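Local coordinates for protein triabin (PDB 1AVG) that inhibits thrombin by forming a non-covalent one-to-one complex, suppressing fibrin formation and platelet aggregation while barely affecting amidolytic activity, at residues C39-T44 with F50-E55; E19-T24 with A94-I99; V54-N59 with T134-K139. One frame throughout, in Å; residues are numbered along the deposited sequence.

Contact 1. Residues C39-T44 with F50-E55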
loop_
_atom_site.group_PDB
_atom_site.type_symbol
_atom_site.label_atom_id
_atom_site.label_comp_id
_atom_site.label_asym_id
_atom_site.label_seq_id
_atom_site.Cartn_x
_atom_site.Cartn_y
_atom_site.Cartn_z
ATOM N N CYS C 39 -22.806 -20.387 6.683
ATOM C CA CYS C 39 -21.704 -21.329 6.497
ATOM C C CYS C 39 -21.884 -22.145 5.227
ATOM O O CYS C 39 -22.931 -22.761 5.012
ATOM C CB CYS C 39 -21.560 -22.287 7.680
ATOM S SG CYS C 39 -20.281 -23.563 7.396
ATOM N N GLN C 40 -20.848 -22.157 4.397
ATOM C CA GLN C 40 -20.861 -22.888 3.137
ATOM C C GLN C 40 -19.799 -23.966 3.207
ATOM O O GLN C 40 -18.647 -23.677 3.525
ATOM C CB GLN C 40 -20.547 -21.942 1.978
ATOM C CG GLN C 40 -21.541 -20.808 1.827
ATOM C CD GLN C 40 -20.958 -19.590 1.143
ATOM O OE1 GLN C 40 -21.486 -18.488 1.271
ATOM N NE2 GLN C 40 -19.873 -19.776 0.407
ATOM N N LYS C 41 -20.185 -25.206 2.941
ATOM C CA LYS C 41 -19.243 -26.309 2.959
ATOM C C LYS C 41 -18.921 -26.677 1.529
ATOM O O LYS C 41 -19.812 -26.968 0.737
ATOM C CB LYS C 41 -19.822 -27.487 3.732
ATOM C CG LYS C 41 -19.936 -27.160 5.207
ATOM C CD LYS C 41 -20.904 -28.046 5.968
ATOM C CE LYS C 41 -20.974 -27.578 7.416
ATOM N NZ LYS C 41 -21.929 -28.338 8.259
ATOM N N PHE C 42 -17.649 -26.545 1.179
ATOM C CA PHE C 42 -17.176 -26.839 -0.165
ATOM C C PHE C 42 -16.500 -28.197 -0.253
ATOM O O PHE C 42 -15.813 -28.639 0.673
ATOM C CB PHE C 42 -16.197 -25.755 -0.648
ATOM C CG PHE C 42 -16.856 -24.470 -1.052
ATOM C CD1 PHE C 42 -17.449 -23.640 -0.104
ATOM C CD2 PHE C 42 -16.897 -24.089 -2.381
ATOM C CE1 PHE C 42 -18.076 -22.451 -0.479
ATOM C CE2 PHE C 42 -17.521 -22.902 -2.766
ATOM C CZ PHE C 42 -18.113 -22.081 -1.809
ATOM N N THR C 43 -16.716 -28.855 -1.379
ATOM C CA THR C 43 -16.118 -30.141 -1.642
ATOM C C THR C 43 -15.593 -30.113 -3.081
ATOM O O THR C 43 -16.344 -29.891 -4.045
ATOM C CB THR C 43 -17.117 -31.304 -1.348
ATOM O OG1 THR C 43 -16.711 -32.501 -2.022
ATOM C CG2 THR C 43 -18.528 -30.931 -1.747
ATOM N N THR C 44 -14.271 -30.197 -3.190
ATOM C CA THR C 44 -13.581 -30.178 -4.472
ATOM C C THR C 44 -13.701 -31.550 -5.118
ATOM O O THR C 44 -13.493 -32.578 -4.464
ATOM C CB THR C 44 -12.081 -29.796 -4.298
ATOM O OG1 THR C 44 -11.424 -29.779 -5.573
ATOM C CG2 THR C 44 -11.367 -30.777 -3.377
ATOM N N PHE C 50 -13.068 -30.678 2.216
ATOM C CA PHE C 50 -14.235 -30.128 2.908
ATOM C C PHE C 50 -13.852 -28.795 3.550
ATOM O O PHE C 50 -13.471 -28.736 4.722
ATOM C CB PHE C 50 -14.709 -31.125 3.971
ATOM C CG PHE C 50 -15.973 -30.724 4.674
ATOM C CD1 PHE C 50 -17.209 -30.874 4.052
ATOM C CD2 PHE C 50 -15.934 -30.246 5.982
ATOM C CE1 PHE C 50 -18.387 -30.559 4.724
ATOM C CE2 PHE C 50 -17.105 -29.928 6.663
ATOM C CZ PHE C 50 -18.333 -30.086 6.034
ATOM N N THR C 51 -13.933 -27.732 2.760
ATOM C CA THR C 51 -13.584 -26.394 3.218
ATOM C C THR C 51 -14.819 -25.661 3.699
ATOM O O THR C 51 -15.861 -25.701 3.049
ATOM C CB THR C 51 -12.982 -25.580 2.087
ATOM O OG1 THR C 51 -12.122 -26.420 1.310
ATOM C CG2 THR C 51 -12.182 -24.416 2.646
ATOM N N GLN C 52 -14.706 -24.991 4.837
ATOM C CA GLN C 52 -15.828 -24.244 5.378
ATOM C C GLN C 52 -15.569 -22.759 5.189
ATOM O O GLN C 52 -14.595 -22.219 5.723
ATOM C CB GLN C 52 -16.015 -24.540 6.862
ATOM C CG GLN C 52 -16.108 -26.011 7.204
ATOM C CD GLN C 52 -16.192 -26.241 8.695
ATOM O OE1 GLN C 52 -15.420 -25.673 9.472
ATOM N NE2 GLN C 52 -17.142 -27.065 9.108
ATOM N N ILE C 53 -16.391 -22.120 4.367
ATOM C CA ILE C 53 -16.266 -20.695 4.123
ATOM C C ILE C 53 -17.397 -20.077 4.932
ATOM O O ILE C 53 -18.559 -20.427 4.745
ATOM C CB ILE C 53 -16.482 -20.327 2.635
ATOM C CG1 ILE C 53 -15.587 -21.171 1.712
ATOM C CG2 ILE C 53 -16.239 -18.839 2.426
ATOM C CD1 ILE C 53 -14.225 -20.597 1.420
ATOM N N VAL C 54 -17.049 -19.246 5.902
ATOM C CA VAL C 54 -18.045 -18.576 6.714
ATOM C C VAL C 54 -18.139 -17.174 6.127
ATOM O O VAL C 54 -17.182 -16.412 6.207
ATOM C CB VAL C 54 -17.612 -18.521 8.193
ATOM C CG1 VAL C 54 -18.578 -17.689 9.001
ATOM C CG2 VAL C 54 -17.543 -19.921 8.763
ATOM N N GLU C 55 -19.256 -16.873 5.470
ATOM C CA GLU C 55 -19.461 -15.569 4.852
ATOM C C GLU C 55 -20.315 -14.669 5.732
ATOM O O GLU C 55 -21.373 -15.077 6.198
ATOM C CB GLU C 55 -20.101 -15.731 3.476
ATOM C CG GLU C 55 -20.220 -14.427 2.705
ATOM C CD GLU C 55 -20.401 -14.636 1.220
ATOM O OE1 GLU C 55 -20.225 -15.772 0.743
ATOM O OE2 GLU C 55 -20.716 -13.659 0.515
#
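Phe42 and Ile53 meet on one face of an antiparallel hairpin, their side chains crossing at a slant. In Phe42 CG lies beside the backbone N (chi1 -76°), which brings CD1 and CE1 obliquely to Ile53 CG1, both at 3.6 Å. Lys41 occupies the other face. Its extended chain runs alongside the Phe50 ring, pointing the same way, with Lys41 CB 3.5 Å from Phe50 CE1. Phe50 is poorly ordered, so this pairing is less certain than the first.

The backbones fix the register. Gln40 and Ile53 form a hydrogen-bonded pair, with Gln40 N to Ile53 O and Ile53 N to Gln40 O both at 2.9 Å. Phe42 and Thr51 form the next such pair: Phe42 N reaches Thr51 O at 2.7 Å, while the return bond from Thr51 N to Phe42 O is more bent, 142° at the hydrogen. Cys39 faces Val54 across a non-hydrogen-bonded pair and is tied by a disulfide to Cys142.

The chemistry differs between faces. Phe42 and Ile53, with Phe82 and Phe96 against the Phe42 ring, form an apolar patch consistent with the calycin barrel interior, although Gln40 and Thr51 share this face. The opposite face is mixed: Lys41 and Gln52, whose OE1 is hydrogen-bonded to Thr24 OG1, are polar, whereas Cys39 and Val54 are buried against helix 138-141.

Contact 2. Residues E19-T24 with A94-I99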
loop_
_atom_site.group_PDB
_atom_site.type_symbol
_atom_site.label_atom_id
_atom_site.label_comp_id
_atom_site.label_asym_id
_atom_site.label_seq_id
_atom_site.Cartn_x
_atom_site.Cartn_y
_atom_site.Cartn_z
ATOM N N GLU C 19 -4.386 -26.687 -1.218
ATOM C CA GLU C 19 -3.858 -25.993 -0.049
ATOM C C GLU C 19 -4.935 -25.001 0.356
ATOM O O GLU C 19 -5.059 -24.633 1.525
ATOM C CB GLU C 19 -2.552 -25.260 -0.364
ATOM C CG GLU C 19 -1.301 -26.122 -0.249
ATOM C CD GLU C 19 -0.016 -25.302 -0.279
ATOM O OE1 GLU C 19 0.348 -24.789 -1.359
ATOM O OE2 GLU C 19 0.632 -25.174 0.781
ATOM N N PHE C 20 -5.718 -24.570 -0.629
ATOM C CA PHE C 20 -6.791 -23.643 -0.357
ATOM C C PHE C 20 -8.038 -24.365 0.114
ATOM O O PHE C 20 -8.590 -24.021 1.154
ATOM C CB PHE C 20 -7.140 -22.799 -1.576
ATOM C CG PHE C 20 -8.245 -21.823 -1.308
ATOM C CD1 PHE C 20 -9.581 -22.229 -1.354
ATOM C CD2 PHE C 20 -7.955 -20.520 -0.923
ATOM C CE1 PHE C 20 -10.605 -21.356 -1.015
ATOM C CE2 PHE C 20 -8.976 -19.638 -0.583
ATOM C CZ PHE C 20 -10.304 -20.061 -0.629
ATOM N N PHE C 21 -8.532 -25.303 -0.688
ATOM C CA PHE C 21 -9.731 -26.047 -0.321
ATOM C C PHE C 21 -9.430 -27.074 0.750
ATOM O O PHE C 21 -9.476 -28.289 0.530
ATOM C CB PHE C 21 -10.389 -26.681 -1.539
ATOM C CG PHE C 21 -10.890 -25.680 -2.512
ATOM C CD1 PHE C 21 -11.971 -24.868 -2.189
ATOM C CD2 PHE C 21 -10.260 -25.506 -3.736
ATOM C CE1 PHE C 21 -12.416 -23.892 -3.075
ATOM C CE2 PHE C 21 -10.696 -24.533 -4.628
ATOM C CZ PHE C 21 -11.775 -23.724 -4.299
ATOM N N ASN C 22 -9.143 -26.545 1.928
ATOM C CA ASN C 22 -8.818 -27.329 3.096
ATOM C C ASN C 22 -8.933 -26.358 4.256
ATOM O O ASN C 22 -8.407 -25.249 4.192
ATOM C CB ASN C 22 -7.385 -27.854 2.986
ATOM C CG ASN C 22 -6.941 -28.615 4.221
ATOM O OD1 ASN C 22 -7.711 -29.385 4.806
ATOM N ND2 ASN C 22 -5.691 -28.409 4.621
ATOM N N GLY C 23 -9.693 -26.733 5.275
ATOM C CA GLY C 23 -9.844 -25.867 6.431
ATOM C C GLY C 23 -11.007 -24.891 6.405
ATOM O O GLY C 23 -12.020 -25.108 5.733
ATOM N N THR C 24 -10.848 -23.805 7.152
ATOM C CA THR C 24 -11.869 -22.778 7.267
ATOM C C THR C 24 -11.330 -21.398 6.894
ATOM O O THR C 24 -10.224 -21.023 7.277
ATOM C CB THR C 24 -12.430 -22.723 8.714
ATOM O OG1 THR C 24 -12.882 -24.030 9.109
ATOM C CG2 THR C 24 -13.588 -21.735 8.811
ATOM N N ALA C 94 -21.312 -20.367 -7.951
ATOM C CA ALA C 94 -20.248 -19.489 -7.504
ATOM C C ALA C 94 -18.976 -19.889 -8.238
ATOM O O ALA C 94 -18.597 -21.064 -8.243
ATOM C CB ALA C 94 -20.052 -19.616 -5.996
ATOM N N ASP C 95 -18.370 -18.926 -8.925
ATOM C CA ASP C 95 -17.132 -19.162 -9.659
ATOM C C ASP C 95 -16.039 -18.354 -8.979
ATOM O O ASP C 95 -16.277 -17.204 -8.605
ATOM C CB ASP C 95 -17.287 -18.723 -11.120
ATOM C CG ASP C 95 -18.450 -19.419 -11.821
ATOM O OD1 ASP C 95 -18.737 -20.584 -11.489
ATOM O OD2 ASP C 95 -19.085 -18.805 -12.701
ATOM N N PHE C 96 -14.887 -18.977 -8.737
ATOM C CA PHE C 96 -13.754 -18.302 -8.093
ATOM C C PHE C 96 -12.558 -18.142 -9.030
ATOM O O PHE C 96 -12.100 -19.124 -9.623
ATOM C CB PHE C 96 -13.245 -19.100 -6.893
ATOM C CG PHE C 96 -14.255 -19.329 -5.816
ATOM C CD1 PHE C 96 -15.258 -18.402 -5.560
ATOM C CD2 PHE C 96 -14.183 -20.478 -5.033
ATOM C CE1 PHE C 96 -16.174 -18.619 -4.537
ATOM C CE2 PHE C 96 -15.090 -20.706 -4.010
ATOM C CZ PHE C 96 -16.091 -19.773 -3.760
ATOM N N THR C 97 -12.063 -16.914 -9.169
ATOM C CA THR C 97 -10.873 -16.631 -9.979
ATOM C C THR C 97 -9.872 -16.144 -8.938
ATOM O O THR C 97 -10.013 -15.042 -8.400
ATOM C CB THR C 97 -11.115 -15.505 -11.007
ATOM O OG1 THR C 97 -12.125 -15.905 -11.939
ATOM C CG2 THR C 97 -9.837 -15.191 -11.767
ATOM N N PHE C 98 -8.917 -16.990 -8.585
ATOM C CA PHE C 98 -7.955 -16.609 -7.572
ATOM C C PHE C 98 -6.917 -15.652 -8.120
ATOM O O PHE C 98 -6.206 -15.982 -9.062
ATOM C CB PHE C 98 -7.314 -17.852 -6.974
ATOM C CG PHE C 98 -8.297 -18.752 -6.275
ATOM C CD1 PHE C 98 -9.009 -19.718 -6.985
ATOM C CD2 PHE C 98 -8.548 -18.607 -4.916
ATOM C CE1 PHE C 98 -9.962 -20.523 -6.353
ATOM C CE2 PHE C 98 -9.497 -19.406 -4.276
ATOM C CZ PHE C 98 -10.208 -20.367 -5.000
ATOM N N ILE C 99 -6.847 -14.465 -7.525
ATOM C CA ILE C 99 -5.907 -13.414 -7.935
ATOM C C ILE C 99 -4.551 -13.523 -7.202
ATOM O O ILE C 99 -3.495 -13.617 -7.831
ATOM C CB ILE C 99 -6.492 -11.987 -7.646
ATOM C CG1 ILE C 99 -7.982 -11.902 -8.012
ATOM C CG2 ILE C 99 -5.700 -10.925 -8.386
ATOM C CD1 ILE C 99 -8.300 -12.082 -9.472
#
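Phe20 and Phe98 are the residues of closest backbone approach, yet their CA atoms are still 10.1 Å apart; the end of helix 17-20 and strand 92-101 therefore meet through side chains alone. The chain turns sharply where the helix ends. Phe21 is the centre of an inverse gamma turn, closed by a weak 2.7 Å bond from Asn22 N to Phe20 O.

Phe98 presents its edge to the face of Phe20. The ring planes stand at 64° and the centroids are 4.9 Å apart, an edge-to-face pair in which Phe98 CE2 sits 3.6 Å above the Phe20 plane, over the ring centre. Phe20 has CG anti to its nitrogen (chi1 -180°), which directs the ring toward the strand. Phe21 reaches the same strand with its far end: its CZ lies 3.8 Å from Phe98 CZ and 4.1 Å from Phe96 CD2, the latter an edge-on approach for both rings. Within the first segment, Phe20 CD1 lies over the centre of the Phe21 ring, which ties the two neighbouring phenylalanines into one cluster.

Further rings extend it, since Phe98 stacks with Phe15 and Phe20 with Trp25. Gly23, Thr24 and Trp25 match the Gly-X-Trp signature of lipocalins, and Arg129, bonded to the carbonyls of Asn22 and Thr24, resembles the conserved arginine paired with it. The contact between the segments is apolar, consistent with the helix-end rings helping to close this end of the barrel, mainly by dispersion and edge-to-face packing.

Contact 3. Residues V54-N59 with T134-K139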
loop_
_atom_site.group_PDB
_atom_site.type_symbol
_atom_site.label_atom_id
_atom_site.label_comp_id
_atom_site.label_asym_id
_atom_site.label_seq_id
_atom_site.Cartn_x
_atom_site.Cartn_y
_atom_site.Cartn_z
ATOM N N VAL C 54 -17.049 -19.246 5.902
ATOM C CA VAL C 54 -18.045 -18.576 6.714
ATOM C C VAL C 54 -18.139 -17.174 6.127
ATOM O O VAL C 54 -17.182 -16.412 6.207
ATOM C CB VAL C 54 -17.612 -18.521 8.193
ATOM C CG1 VAL C 54 -18.578 -17.689 9.001
ATOM C CG2 VAL C 54 -17.543 -19.921 8.763
ATOM N N GLU C 55 -19.256 -16.873 5.470
ATOM C CA GLU C 55 -19.461 -15.569 4.852
ATOM C C GLU C 55 -20.315 -14.669 5.732
ATOM O O GLU C 55 -21.373 -15.077 6.198
ATOM C CB GLU C 55 -20.101 -15.731 3.476
ATOM C CG GLU C 55 -20.220 -14.427 2.705
ATOM C CD GLU C 55 -20.401 -14.636 1.220
ATOM O OE1 GLU C 55 -20.225 -15.772 0.743
ATOM O OE2 GLU C 55 -20.716 -13.659 0.515
ATOM N N ILE C 56 -19.882 -13.426 5.908
ATOM C CA ILE C 56 -20.579 -12.465 6.759
ATOM C C ILE C 56 -20.915 -11.166 6.034
ATOM O O ILE C 56 -20.132 -10.690 5.205
ATOM C CB ILE C 56 -19.694 -12.090 7.953
ATOM C CG1 ILE C 56 -19.211 -13.350 8.668
ATOM C CG2 ILE C 56 -20.455 -11.214 8.914
ATOM C CD1 ILE C 56 -17.764 -13.287 9.113
ATOM N N GLY C 57 -22.085 -10.612 6.342
ATOM C CA GLY C 57 -22.522 -9.343 5.773
ATOM C C GLY C 57 -23.133 -9.324 4.385
ATOM O O GLY C 57 -23.375 -8.241 3.822
ATOM N N TYR C 58 -23.389 -10.503 3.824
ATOM C CA TYR C 58 -23.964 -10.582 2.489
ATOM C C TYR C 58 -25.478 -10.590 2.590
ATOM O O TYR C 58 -26.098 -11.628 2.791
ATOM C CB TYR C 58 -23.465 -11.825 1.758
ATOM C CG TYR C 58 -23.696 -11.802 0.264
ATOM C CD1 TYR C 58 -23.454 -10.653 -0.483
ATOM C CD2 TYR C 58 -24.144 -12.939 -0.403
ATOM C CE1 TYR C 58 -23.652 -10.638 -1.859
ATOM C CE2 TYR C 58 -24.345 -12.938 -1.773
ATOM C CZ TYR C 58 -24.099 -11.787 -2.497
ATOM O OH TYR C 58 -24.310 -11.788 -3.857
ATOM N N ASN C 59 -26.059 -9.412 2.419
ATOM C CA ASN C 59 -27.504 -9.194 2.489
ATOM C C ASN C 59 -28.395 -10.119 1.660
ATOM O O ASN C 59 -29.607 -10.143 1.864
ATOM C CB ASN C 59 -27.817 -7.737 2.133
ATOM C CG ASN C 59 -27.038 -7.255 0.917
ATOM O OD1 ASN C 59 -27.142 -7.825 -0.173
ATOM N ND2 ASN C 59 -26.216 -6.235 1.114
ATOM N N THR C 134 -15.209 -10.827 16.221
ATOM C CA THR C 134 -16.655 -10.612 16.097
ATOM C C THR C 134 -17.317 -11.715 15.261
ATOM O O THR C 134 -18.518 -11.957 15.374
ATOM C CB THR C 134 -16.952 -9.240 15.436
ATOM O OG1 THR C 134 -16.141 -8.231 16.046
ATOM C CG2 THR C 134 -18.411 -8.856 15.614
ATOM N N ASP C 135 -16.530 -12.371 14.415
ATOM C CA ASP C 135 -17.046 -13.440 13.568
ATOM C C ASP C 135 -17.501 -14.629 14.389
ATOM O O ASP C 135 -16.903 -14.970 15.415
ATOM C CB ASP C 135 -15.987 -13.946 12.577
ATOM C CG ASP C 135 -15.431 -12.860 11.681
ATOM O OD1 ASP C 135 -16.135 -11.865 11.409
ATOM O OD2 ASP C 135 -14.272 -13.018 11.237
ATOM N N PRO C 136 -18.584 -15.274 13.950
ATOM C CA PRO C 136 -19.085 -16.440 14.669
ATOM C C PRO C 136 -18.037 -17.528 14.466
ATOM O O PRO C 136 -17.345 -17.544 13.443
ATOM C CB PRO C 136 -20.357 -16.784 13.896
ATOM C CG PRO C 136 -20.782 -15.468 13.309
ATOM C CD PRO C 136 -19.485 -14.907 12.844
ATOM N N ASP C 137 -17.877 -18.409 15.442
ATOM C CA ASP C 137 -16.916 -19.492 15.285
ATOM C C ASP C 137 -17.516 -20.428 14.246
ATOM O O ASP C 137 -18.714 -20.704 14.278
ATOM C CB ASP C 137 -16.712 -20.230 16.615
ATOM C CG ASP C 137 -15.697 -21.364 16.519
ATOM O OD1 ASP C 137 -14.715 -21.238 15.756
ATOM O OD2 ASP C 137 -15.874 -22.378 17.228
ATOM N N ALA C 138 -16.703 -20.889 13.304
ATOM C CA ALA C 138 -17.184 -21.798 12.274
ATOM C C ALA C 138 -17.875 -22.996 12.921
ATOM O O ALA C 138 -18.892 -23.462 12.428
ATOM C CB ALA C 138 -16.039 -22.254 11.393
ATOM N N LYS C 139 -17.357 -23.440 14.064
ATOM C CA LYS C 139 -17.920 -24.579 14.791
ATOM C C LYS C 139 -19.354 -24.315 15.279
ATOM O O LYS C 139 -20.158 -25.239 15.408
ATOM C CB LYS C 139 -17.007 -24.949 15.967
#
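Val54 and Ala138 touch through methyl groups, Val54 CG2 lying 3.8 Å from Ala138 CB and 4.0 Å from Ala138 CA. The valine has CG2 beside its backbone N and CG1 anti to it (chi1 174°), and only the former branch does the touching. Two residues on, Ile56 reaches the second segment with the end of its longer branch. Its CD1 lies 4.4 Å from Pro136 CD, an apolar contact at the limit of packing distance. The same methyl is modelled 3.2 Å from Asp135 OD1, where the two side chains cross at about a right angle; at 2.60 Å resolution so short an approach is doubtful, and Ile56 chi2 (139°) is also away from a staggered value. Asp135 OD1 has its hydrogen bond elsewhere in the structure.

The next shell reaches beyond the two segments. Asp135 OD2 accepts a hydrogen bond from Ser132 N and forms a salt bridge with a basic side chain of another protein chain of the complex. Further along, Asp137 takes the N-cap position of helix 138-141, and the first helical amide, Ala138 N, is bonded to Tyr26 OH, which probably helps place the helix start beside Val54.

In the sheet, strand 51-56 runs between strands 24-28 and 37-43. Segment 134-139 packs on the face that carries Val54 and Ile56, probably the outer face of the barrel, and spans both neighbouring strands: Ala138 also packs on Thr24, and Pro136 on Ala37.

In the fold
All three contacts belong to one calycin fold and reach the same sheet. Contact 1 is local, between neighbouring strands 37-43 and 51-56, and along the chain it is nested inside the loop closed by contact 2. Contact 3 reuses strand 51-56, sharing Val54 and Glu55, and its segments alternate with those of contact 2. Centres of contacts 1 and 2 are about 9 Å apart, of 1 and 3 about 12 Å, and of 2 and 3 about 17 Å. Gly23 O and Gln52 N, probably hydrogen-bonded, link contacts 1 and 2. Another protein chain comes near contact 3, by a salt bridge at Asp135, and contact 2, at Ile99, whereas none touches contact 1.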